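Local coordinates for tumor necrosis factor receptor superfamily member 16 (Rattus norvegicus, PDB 1SG1), which probably binds nerve growth factor and related neurotrophins at low affinity through an elongated extracellular region built of cysteine-rich repeats, at residues Ala96-Glu101 with Lys113-Cys118; Cys79-Gly84 with Gly92-Cys97; Glu119-Gly124 with Asp134-Cys139; Val43-Val48 with Lys56-Cys61. All blocks are in the same frame, centred on the assembly; numbering follows the deposited sequence.

Contact 1. Residues Ala96-Glu101 with Lys113-Cys118; sequences ACSVCE and KQNTVC
N115 turns its flat carboxamide toward S98 and grips it with both ends. OD1 of N115 takes the backbone N-H of S98 at 2.8 Å; the donor lies in the carbonyl plane and on a lone pair of OD1. ND2 of N115 gives a hydrogen to OG of S98 at 3.1 Å, and this bond is nearly straight, 174° at the hydrogen. The OG lies in the plane of the amide. The two bonds together should fix the rotation of the amide. N115 can span the gap because CG extends anti to the backbone N (chi1 176°). The S98 hydroxyl stays beside its own backbone N, close to the second end of the amide.

T116 comes next and works from its hydroxyl branch. Its OG1 donates to the carbonyl O of S98 at 2.8 Å, with the donor tilted from the carbonyl plane. The same OG1 lies 3.5 Å from CB of C97. The methyl CG2 takes the other branch and rests 3.8 Å from SG of C100. S98 is thus held by its N-H, its hydroxyl and its carbonyl.

The disulfide C100-C118 closes the far end, with a torsion of -90° about the S-S bond. C97 sends its sulfur elsewhere, to C110. The two segments run in nearly the same direction. N115 and T116 add side-chain bonds beside the bridges. The crossed pairing of C97-C110 and C100-C118 is typical of the cysteine-rich repeat of the TNF receptor family.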
# COMPACT_ATOMS: atom_id res chain seq x y z
N ALA C 96 -12.51 9.55 -15.00
CA ALA C 96 -11.31 8.94 -15.54
C ALA C 96 -10.21 9.99 -15.62
O ALA C 96 -10.47 11.13 -16.01
CB ALA C 96 -11.57 8.35 -16.91
N CYS C 97 -9.00 9.60 -15.23
CA CYS C 97 -7.85 10.48 -15.26
C CYS C 97 -7.65 11.08 -16.66
O CYS C 97 -7.99 10.46 -17.66
CB CYS C 97 -6.58 9.70 -14.91
SG CYS C 97 -6.44 9.09 -13.20
N SER C 98 -7.11 12.29 -16.73
CA SER C 98 -6.85 12.87 -18.03
C SER C 98 -5.57 12.22 -18.53
O SER C 98 -4.80 11.67 -17.74
CB SER C 98 -6.67 14.38 -17.94
OG SER C 98 -7.92 15.05 -17.83
N VAL C 99 -5.36 12.24 -19.84
CA VAL C 99 -4.15 11.64 -20.40
C VAL C 99 -3.29 12.70 -21.05
O VAL C 99 -3.80 13.64 -21.63
CB VAL C 99 -4.46 10.54 -21.47
CG1 VAL C 99 -5.90 10.04 -21.32
CG2 VAL C 99 -4.24 11.09 -22.88
N CYS C 100 -1.98 12.55 -20.92
CA CYS C 100 -1.07 13.48 -21.54
C CYS C 100 -0.89 12.90 -22.93
O CYS C 100 -0.21 11.87 -23.12
CB CYS C 100 0.25 13.54 -20.79
SG CYS C 100 0.06 13.96 -19.03
N GLU C 101 -1.55 13.52 -23.91
CA GLU C 101 -1.51 13.08 -25.29
C GLU C 101 -0.08 13.04 -25.83
O GLU C 101 0.87 13.48 -25.17
CB GLU C 101 -2.35 14.01 -26.16
CG GLU C 101 -3.77 14.24 -25.66
CD GLU C 101 -4.65 13.03 -25.81
OE1 GLU C 101 -4.22 12.09 -26.51
OE2 GLU C 101 -5.77 13.01 -25.25
N LYS C 113 -7.92 12.54 -5.16
CA LYS C 113 -8.57 13.82 -5.43
C LYS C 113 -7.89 14.62 -6.54
O LYS C 113 -8.38 15.65 -6.97
CB LYS C 113 -8.57 14.64 -4.15
CG LYS C 113 -7.19 14.69 -3.48
CD LYS C 113 -6.21 15.64 -4.18
CE LYS C 113 -4.93 15.78 -3.37
NZ LYS C 113 -4.01 16.80 -3.96
N GLN C 114 -6.75 14.12 -6.98
CA GLN C 114 -5.93 14.78 -7.98
C GLN C 114 -6.01 14.21 -9.40
O GLN C 114 -5.64 13.05 -9.63
CB GLN C 114 -4.47 14.72 -7.52
CG GLN C 114 -3.49 15.38 -8.47
CD GLN C 114 -3.65 16.88 -8.52
OE1 GLN C 114 -3.52 17.57 -7.51
NE2 GLN C 114 -3.93 17.39 -9.72
N ASN C 115 -6.48 15.01 -10.35
CA ASN C 115 -6.51 14.55 -11.72
C ASN C 115 -5.12 14.84 -12.29
O ASN C 115 -4.42 15.74 -11.81
CB ASN C 115 -7.58 15.28 -12.54
CG ASN C 115 -7.57 14.90 -14.02
OD1 ASN C 115 -7.30 13.76 -14.39
ND2 ASN C 115 -7.90 15.84 -14.87
N THR C 116 -4.73 14.05 -13.28
CA THR C 116 -3.47 14.16 -13.99
C THR C 116 -3.13 15.59 -14.39
O THR C 116 -3.94 16.26 -15.03
CB THR C 116 -3.51 13.38 -15.30
OG1 THR C 116 -3.96 12.05 -15.05
CG2 THR C 116 -2.15 13.34 -15.95
N VAL C 117 -1.93 16.04 -14.03
CA VAL C 117 -1.44 17.36 -14.44
C VAL C 117 -0.44 17.13 -15.58
O VAL C 117 0.66 16.60 -15.35
CB VAL C 117 -0.66 18.07 -13.34
CG1 VAL C 117 -0.06 19.36 -13.90
CG2 VAL C 117 -1.56 18.37 -12.17
N CYS C 118 -0.81 17.50 -16.80
CA CYS C 118 0.08 17.31 -17.95
C CYS C 118 0.97 18.49 -18.33
O CYS C 118 0.86 19.58 -17.80
CB CYS C 118 -0.71 16.89 -19.18
SG CYS C 118 -1.49 15.27 -18.97

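Contact 2. Residues Cys79-Gly84 with Gly92-Cys97; sequences CRCAYG and GHCEAC
The carbonyl O of G84 accepts the backbone N-H of C97 at 3.0 Å. The bond is almost straight, 175° at the hydrogen, though the donor is tilted somewhat from the carbonyl plane. The side chain of C97 closes over the same oxygen: its SG lies 3.5 Å from O of G84 and 3.7 Å from C of G84. With SG beside its own backbone N (chi1 -68°), the sulfur stays close to the bond. CA of A96 also packs on this oxygen, at 3.7 Å.

The second link is covalent. SG of C81 joins SG of C94 at 2.0 Å, and the S-S torsion of -92° is close to the relaxed right angle. Both side chains point at the opposite segment, and the bridge is buried. The disulfide and the G84 bond therefore tie the two segments at separate points.

The disulfide ties the end of strand 78-81 to strand 94-96, which pairs with strand 85-87. C81 packs on Q87, and C94 on Y85. Q65 of strand 65-69 touches both cysteines. E95 pairs through its backbone with Y86 inside the hairpin. Y83 reaches outward and packs on an apolar side chain of a neighbouring protein chain.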
# COMPACT_ATOMS: atom_id res chain seq x y z
N CYS C 79 -12.39 4.07 1.30
CA CYS C 79 -12.52 3.87 -0.13
C CYS C 79 -12.05 5.06 -0.94
O CYS C 79 -12.32 6.19 -0.60
CB CYS C 79 -13.97 3.63 -0.49
SG CYS C 79 -14.80 2.26 0.36
N ARG C 80 -11.37 4.79 -2.04
CA ARG C 80 -10.89 5.84 -2.93
C ARG C 80 -11.22 5.46 -4.36
O ARG C 80 -11.53 4.31 -4.63
CB ARG C 80 -9.38 6.04 -2.76
CG ARG C 80 -9.02 7.00 -1.63
CD ARG C 80 -7.54 7.41 -1.66
NE ARG C 80 -6.68 6.55 -0.84
CZ ARG C 80 -5.60 5.93 -1.29
NH1 ARG C 80 -5.23 6.05 -2.56
NH2 ARG C 80 -4.87 5.19 -0.46
N CYS C 81 -11.18 6.41 -5.28
CA CYS C 81 -11.46 6.07 -6.67
C CYS C 81 -10.39 5.12 -7.20
O CYS C 81 -9.21 5.30 -6.94
CB CYS C 81 -11.48 7.33 -7.54
SG CYS C 81 -12.93 8.39 -7.25
N ALA C 82 -10.83 4.09 -7.92
CA ALA C 82 -9.94 3.09 -8.51
C ALA C 82 -8.72 3.67 -9.26
O ALA C 82 -8.65 4.87 -9.55
CB ALA C 82 -10.74 2.18 -9.45
N TYR C 83 -7.76 2.81 -9.58
CA TYR C 83 -6.54 3.22 -10.25
C TYR C 83 -6.70 4.20 -11.41
O TYR C 83 -6.13 5.30 -11.39
CB TYR C 83 -5.76 2.00 -10.74
CG TYR C 83 -4.46 2.33 -11.47
CD1 TYR C 83 -3.86 1.40 -12.32
CD2 TYR C 83 -3.86 3.59 -11.34
CE1 TYR C 83 -2.70 1.71 -13.03
CE2 TYR C 83 -2.70 3.91 -12.05
CZ TYR C 83 -2.13 2.97 -12.90
OH TYR C 83 -1.00 3.29 -13.61
N GLY C 84 -7.47 3.83 -12.42
CA GLY C 84 -7.62 4.73 -13.55
C GLY C 84 -8.45 6.00 -13.41
O GLY C 84 -8.66 6.71 -14.38
N GLY C 92 -17.95 14.50 -6.07
CA GLY C 92 -17.65 13.32 -5.29
C GLY C 92 -17.69 12.06 -6.15
O GLY C 92 -17.60 10.94 -5.65
N HIS C 93 -17.82 12.27 -7.45
CA HIS C 93 -17.86 11.20 -8.42
C HIS C 93 -16.46 10.88 -8.99
O HIS C 93 -15.60 11.76 -9.09
CB HIS C 93 -18.78 11.60 -9.57
CG HIS C 93 -19.05 10.49 -10.53
ND1 HIS C 93 -18.79 10.58 -11.87
CD2 HIS C 93 -19.54 9.24 -10.32
CE1 HIS C 93 -19.09 9.44 -12.46
NE2 HIS C 93 -19.55 8.61 -11.54
N CYS C 94 -16.25 9.62 -9.34
CA CYS C 94 -14.97 9.22 -9.92
C CYS C 94 -14.99 9.48 -11.41
O CYS C 94 -15.86 9.01 -12.14
CB CYS C 94 -14.69 7.74 -9.69
SG CYS C 94 -14.46 7.26 -7.96
N GLU C 95 -13.99 10.25 -11.84
CA GLU C 95 -13.82 10.63 -13.24
C GLU C 95 -12.53 9.99 -13.75
O GLU C 95 -11.55 9.87 -13.02
CB GLU C 95 -13.73 12.16 -13.34
CG GLU C 95 -14.78 12.81 -14.24
CD GLU C 95 -16.20 12.58 -13.76
OE1 GLU C 95 -16.69 11.44 -13.90
OE2 GLU C 95 -16.83 13.53 -13.25
N ALA C 96 -12.51 9.55 -15.00
CA ALA C 96 -11.31 8.94 -15.54
C ALA C 96 -10.21 9.99 -15.62
O ALA C 96 -10.47 11.13 -16.01
CB ALA C 96 -11.57 8.35 -16.91
N CYS C 97 -9.00 9.60 -15.23
CA CYS C 97 -7.85 10.48 -15.26
C CYS C 97 -7.65 11.08 -16.66
O CYS C 97 -7.99 10.46 -17.66
CB CYS C 97 -6.58 9.70 -14.91
SG CYS C 97 -6.44 9.09 -13.20

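Contact 3. Residues Glu119-Gly124 with Asp134-Cys139; sequences EECPEG and DPCLPC
The backbones of E119-G124 and C136-C139 run within 10° of each other, with CA atoms of C121 and C136 5.6 Å apart and those of G124 and C139 5.8 Å apart. Between the first pair lies the disulfide C121-C136, with an S-S torsion of -87°. The ring of P122 adds a loose contact, its CD reaching SG of C136.

At the second pair the amide of C139 donates to the carbonyl O of G124 at 3.0 Å. SG of C139 comes within 3.2 Å of that same oxygen, because chi1 of -67° places it beside the backbone N. G124 has a positive phi, which suits glycine.

E119 stretches its side chain toward the amide of C136. One water bridges the two, donating to OE1 of E119 at 3.0 Å and accepting from N of C136 at 2.8 Å. The same OE1 forms a salt bridge with a basic side chain of a neighbouring protein chain. L137 and P138 each pack on an aromatic side chain of that chain. The G124-C139 bond recurs at G84-C97. The C121-C136 bridge, with C139 leading into the next bridge to C152, fits the opening of a TNF receptor cysteine-rich repeat, here facing a partner protein.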
# COMPACT_ATOMS: atom_id res chain seq x y z
N GLU C 119 1.83 18.25 -19.31
CA GLU C 119 2.79 19.24 -19.77
C GLU C 119 3.10 19.07 -21.26
O GLU C 119 3.26 17.95 -21.75
CB GLU C 119 4.06 19.07 -18.96
CG GLU C 119 5.25 19.88 -19.35
CD GLU C 119 6.43 19.56 -18.46
OE1 GLU C 119 6.91 18.40 -18.49
OE2 GLU C 119 6.87 20.45 -17.72
N GLU C 120 3.15 20.18 -21.97
CA GLU C 120 3.49 20.18 -23.38
C GLU C 120 4.99 20.00 -23.24
O GLU C 120 5.62 20.75 -22.48
CB GLU C 120 3.16 21.54 -23.99
CG GLU C 120 2.78 21.53 -25.46
CD GLU C 120 1.47 20.81 -25.72
OE1 GLU C 120 0.56 20.89 -24.87
OE2 GLU C 120 1.35 20.18 -26.80
N CYS C 121 5.55 19.00 -23.93
CA CYS C 121 6.97 18.69 -23.85
C CYS C 121 7.86 19.88 -24.19
O CYS C 121 7.70 20.54 -25.21
CB CYS C 121 7.30 17.50 -24.75
SG CYS C 121 6.60 15.91 -24.17
N PRO C 122 8.81 20.18 -23.30
CA PRO C 122 9.70 21.31 -23.55
C PRO C 122 10.74 21.03 -24.62
O PRO C 122 10.84 19.92 -25.16
CB PRO C 122 10.31 21.57 -22.18
CG PRO C 122 10.41 20.22 -21.61
CD PRO C 122 9.08 19.58 -21.98
N GLU C 123 11.51 22.07 -24.93
CA GLU C 123 12.56 21.99 -25.93
C GLU C 123 13.48 20.86 -25.54
O GLU C 123 13.93 20.80 -24.42
CB GLU C 123 13.36 23.30 -25.95
CG GLU C 123 13.46 23.97 -27.32
CD GLU C 123 12.64 25.25 -27.43
OE1 GLU C 123 12.97 26.23 -26.71
OE2 GLU C 123 11.67 25.28 -28.23
N GLY C 124 13.75 19.95 -26.47
CA GLY C 124 14.64 18.85 -26.19
C GLY C 124 14.05 17.55 -25.70
O GLY C 124 14.81 16.61 -25.44
N ASP C 134 3.62 8.48 -18.24
CA ASP C 134 4.86 8.82 -18.94
C ASP C 134 5.22 10.28 -19.02
O ASP C 134 4.46 11.09 -19.53
CB ASP C 134 4.85 8.27 -20.37
CG ASP C 134 5.10 6.78 -20.42
OD1 ASP C 134 5.90 6.30 -19.60
OD2 ASP C 134 4.53 6.11 -21.30
N PRO C 135 6.41 10.65 -18.51
CA PRO C 135 6.90 12.02 -18.53
C PRO C 135 7.61 12.24 -19.87
O PRO C 135 7.91 11.29 -20.57
CB PRO C 135 7.86 12.05 -17.35
CG PRO C 135 8.46 10.69 -17.39
CD PRO C 135 7.30 9.77 -17.73
N CYS C 136 7.84 13.50 -20.24
CA CYS C 136 8.52 13.80 -21.50
C CYS C 136 9.94 13.29 -21.35
O CYS C 136 10.55 13.44 -20.30
CB CYS C 136 8.48 15.30 -21.78
SG CYS C 136 6.80 15.96 -22.14
N LEU C 137 10.46 12.67 -22.40
CA LEU C 137 11.79 12.11 -22.34
C LEU C 137 12.84 12.90 -23.09
O LEU C 137 12.53 13.67 -24.01
CB LEU C 137 11.75 10.66 -22.86
CG LEU C 137 10.85 9.68 -22.10
CD1 LEU C 137 11.13 8.29 -22.57
CD2 LEU C 137 11.11 9.76 -20.61
N PRO C 138 14.10 12.74 -22.69
CA PRO C 138 15.17 13.46 -23.38
C PRO C 138 15.45 12.83 -24.74
O PRO C 138 15.58 11.62 -24.87
CB PRO C 138 16.35 13.38 -22.40
CG PRO C 138 16.08 12.17 -21.61
CD PRO C 138 14.58 12.22 -21.40
N CYS C 139 15.51 13.67 -25.77
CA CYS C 139 15.75 13.21 -27.14
C CYS C 139 17.04 12.43 -27.33
O CYS C 139 18.04 12.68 -26.64
CB CYS C 139 15.78 14.41 -28.09
SG CYS C 139 14.25 15.36 -28.38
O HOH W 1 6.88 15.39 -18.45

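Contact 4. Residues Val43-Val48 with Lys56-Cys61; sequences VTFSDV and KPCTEC
F45, K56 and C58 bury the most surface here. F45 and K56 are a hydrogen-bonded antiparallel pair: N of F45 gives to O of K56 at 3.2 Å, and N of K56 gives to O of F45 at 3.1 Å. The F45 ring takes the cramped orientation between its backbone N and carbonyl carbon (chi1 68°), which folds it across to the opposite strand. Its CE2 approaches O of P57 at 3.6 Å, with that oxygen at the ring edge and near its plane. CD2 of F45 comes closer to O of K56, at 3.4 Å and obliquely. The F45 and K56 side chains cross at a slant, and the lysine chain then bends away.

C58 continues the pairing, its N-H bonding to O of V43 at 3.2 Å. Its sulfur sits 3.5 Å from N of T44 and 3.9 Å from CD2 of F45, an oblique sulfur-aromatic contact.

T44 and P57 form the non-hydrogen-bonded antiparallel pair next to F45 and K56.

No disulfide joins these two segments directly. Between them the contact rests on backbone hydrogen bonds and the buried F45 ring, while C39-C55 and C58-C71 brace it from outside.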
# COMPACT_ATOMS: atom_id res chain seq x y z
N VAL C 43 -17.21 -6.87 8.73
CA VAL C 43 -18.63 -6.58 8.74
C VAL C 43 -19.03 -5.37 9.58
O VAL C 43 -19.82 -4.53 9.15
CB VAL C 43 -19.41 -7.79 9.24
CG1 VAL C 43 -20.89 -7.47 9.28
CG2 VAL C 43 -19.15 -8.98 8.31
N THR C 44 -18.46 -5.28 10.78
CA THR C 44 -18.80 -4.20 11.71
C THR C 44 -17.60 -3.76 12.53
O THR C 44 -16.72 -4.55 12.87
CB THR C 44 -19.91 -4.63 12.72
OG1 THR C 44 -19.46 -5.77 13.47
CG2 THR C 44 -21.22 -4.97 11.99
N PHE C 45 -17.61 -2.49 12.89
CA PHE C 45 -16.52 -1.92 13.67
C PHE C 45 -17.08 -0.96 14.71
O PHE C 45 -18.22 -0.49 14.62
CB PHE C 45 -15.58 -1.16 12.73
CG PHE C 45 -16.20 0.07 12.15
CD1 PHE C 45 -15.90 1.32 12.67
CD2 PHE C 45 -17.17 -0.03 11.16
CE1 PHE C 45 -16.57 2.46 12.20
CE2 PHE C 45 -17.84 1.08 10.70
CZ PHE C 45 -17.55 2.33 11.22
N SER C 46 -16.25 -0.66 15.70
CA SER C 46 -16.57 0.27 16.76
C SER C 46 -15.28 0.96 17.10
O SER C 46 -14.45 0.39 17.79
CB SER C 46 -17.10 -0.45 18.01
OG SER C 46 -17.36 0.48 19.06
N ASP C 47 -15.11 2.18 16.61
CA ASP C 47 -13.90 2.95 16.89
C ASP C 47 -14.10 3.90 18.06
O ASP C 47 -13.29 4.80 18.25
CB ASP C 47 -13.52 3.79 15.67
CG ASP C 47 -14.59 4.80 15.30
OD1 ASP C 47 -14.32 5.69 14.47
OD2 ASP C 47 -15.71 4.70 15.85
N VAL C 48 -15.17 3.69 18.83
CA VAL C 48 -15.50 4.54 19.96
C VAL C 48 -15.83 3.79 21.27
O VAL C 48 -16.55 2.80 21.27
CB VAL C 48 -16.70 5.45 19.59
CG1 VAL C 48 -17.96 4.61 19.43
CG2 VAL C 48 -16.90 6.52 20.66
N LYS C 56 -21.24 -0.29 14.12
CA LYS C 56 -21.75 0.28 12.89
C LYS C 56 -21.30 -0.53 11.68
O LYS C 56 -20.27 -1.21 11.70
CB LYS C 56 -21.27 1.71 12.72
CG LYS C 56 -21.71 2.66 13.80
CD LYS C 56 -21.06 4.01 13.57
CE LYS C 56 -21.42 4.57 12.20
NZ LYS C 56 -22.90 4.73 12.01
N PRO C 57 -22.09 -0.48 10.61
CA PRO C 57 -21.78 -1.20 9.39
C PRO C 57 -20.57 -0.62 8.65
O PRO C 57 -20.53 0.58 8.34
CB PRO C 57 -23.08 -1.09 8.59
CG PRO C 57 -23.64 0.24 9.04
CD PRO C 57 -23.40 0.20 10.53
N CYS C 58 -19.60 -1.48 8.39
CA CYS C 58 -18.39 -1.10 7.69
C CYS C 58 -18.77 -0.49 6.38
O CYS C 58 -19.61 -1.05 5.68
CB CYS C 58 -17.55 -2.32 7.38
SG CYS C 58 -16.70 -3.09 8.77
N THR C 59 -18.14 0.63 6.04
CA THR C 59 -18.37 1.35 4.78
C THR C 59 -17.94 0.45 3.62
O THR C 59 -16.87 -0.14 3.64
CB THR C 59 -17.53 2.65 4.75
OG1 THR C 59 -17.96 3.53 5.79
CG2 THR C 59 -17.65 3.35 3.40
N GLU C 60 -18.77 0.34 2.59
CA GLU C 60 -18.41 -0.49 1.44
C GLU C 60 -18.10 0.36 0.23
O GLU C 60 -18.76 1.37 -0.02
CB GLU C 60 -19.55 -1.42 1.06
CG GLU C 60 -20.15 -2.22 2.17
CD GLU C 60 -21.04 -3.30 1.62
OE1 GLU C 60 -21.81 -2.98 0.68
OE2 GLU C 60 -20.97 -4.45 2.11
N CYS C 61 -17.11 -0.06 -0.53
CA CYS C 61 -16.71 0.65 -1.72
C CYS C 61 -17.59 0.16 -2.85
O CYS C 61 -17.56 -1.02 -3.22
CB CYS C 61 -15.24 0.38 -2.02
SG CYS C 61 -14.13 0.58 -0.59

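Overall arrangement
Contacts 1 and 2 are partly buried, while contacts 3 and 4 lie at the surface. Contacts 1 and 2 fall in one cysteine-rich region and share A96 and C97. Contact 3 adjoins contact 1 through strand 117-120 but belongs to the next region. Contact 4 lies in the preceding region and joins contact 2 through the C61-C79 disulfide. Contacts 3 and 4 are about 46 Å apart between centres, in keeping with the elongated chain. Contacts 2 and 3 use the same scheme, a disulfide and one glycine carbonyl bond. Contact 1 adds side-chain hydrogen bonds to its disulfide. Contact 4 relies on strand pairing. Contacts 2 and 3 also touch other protein chains.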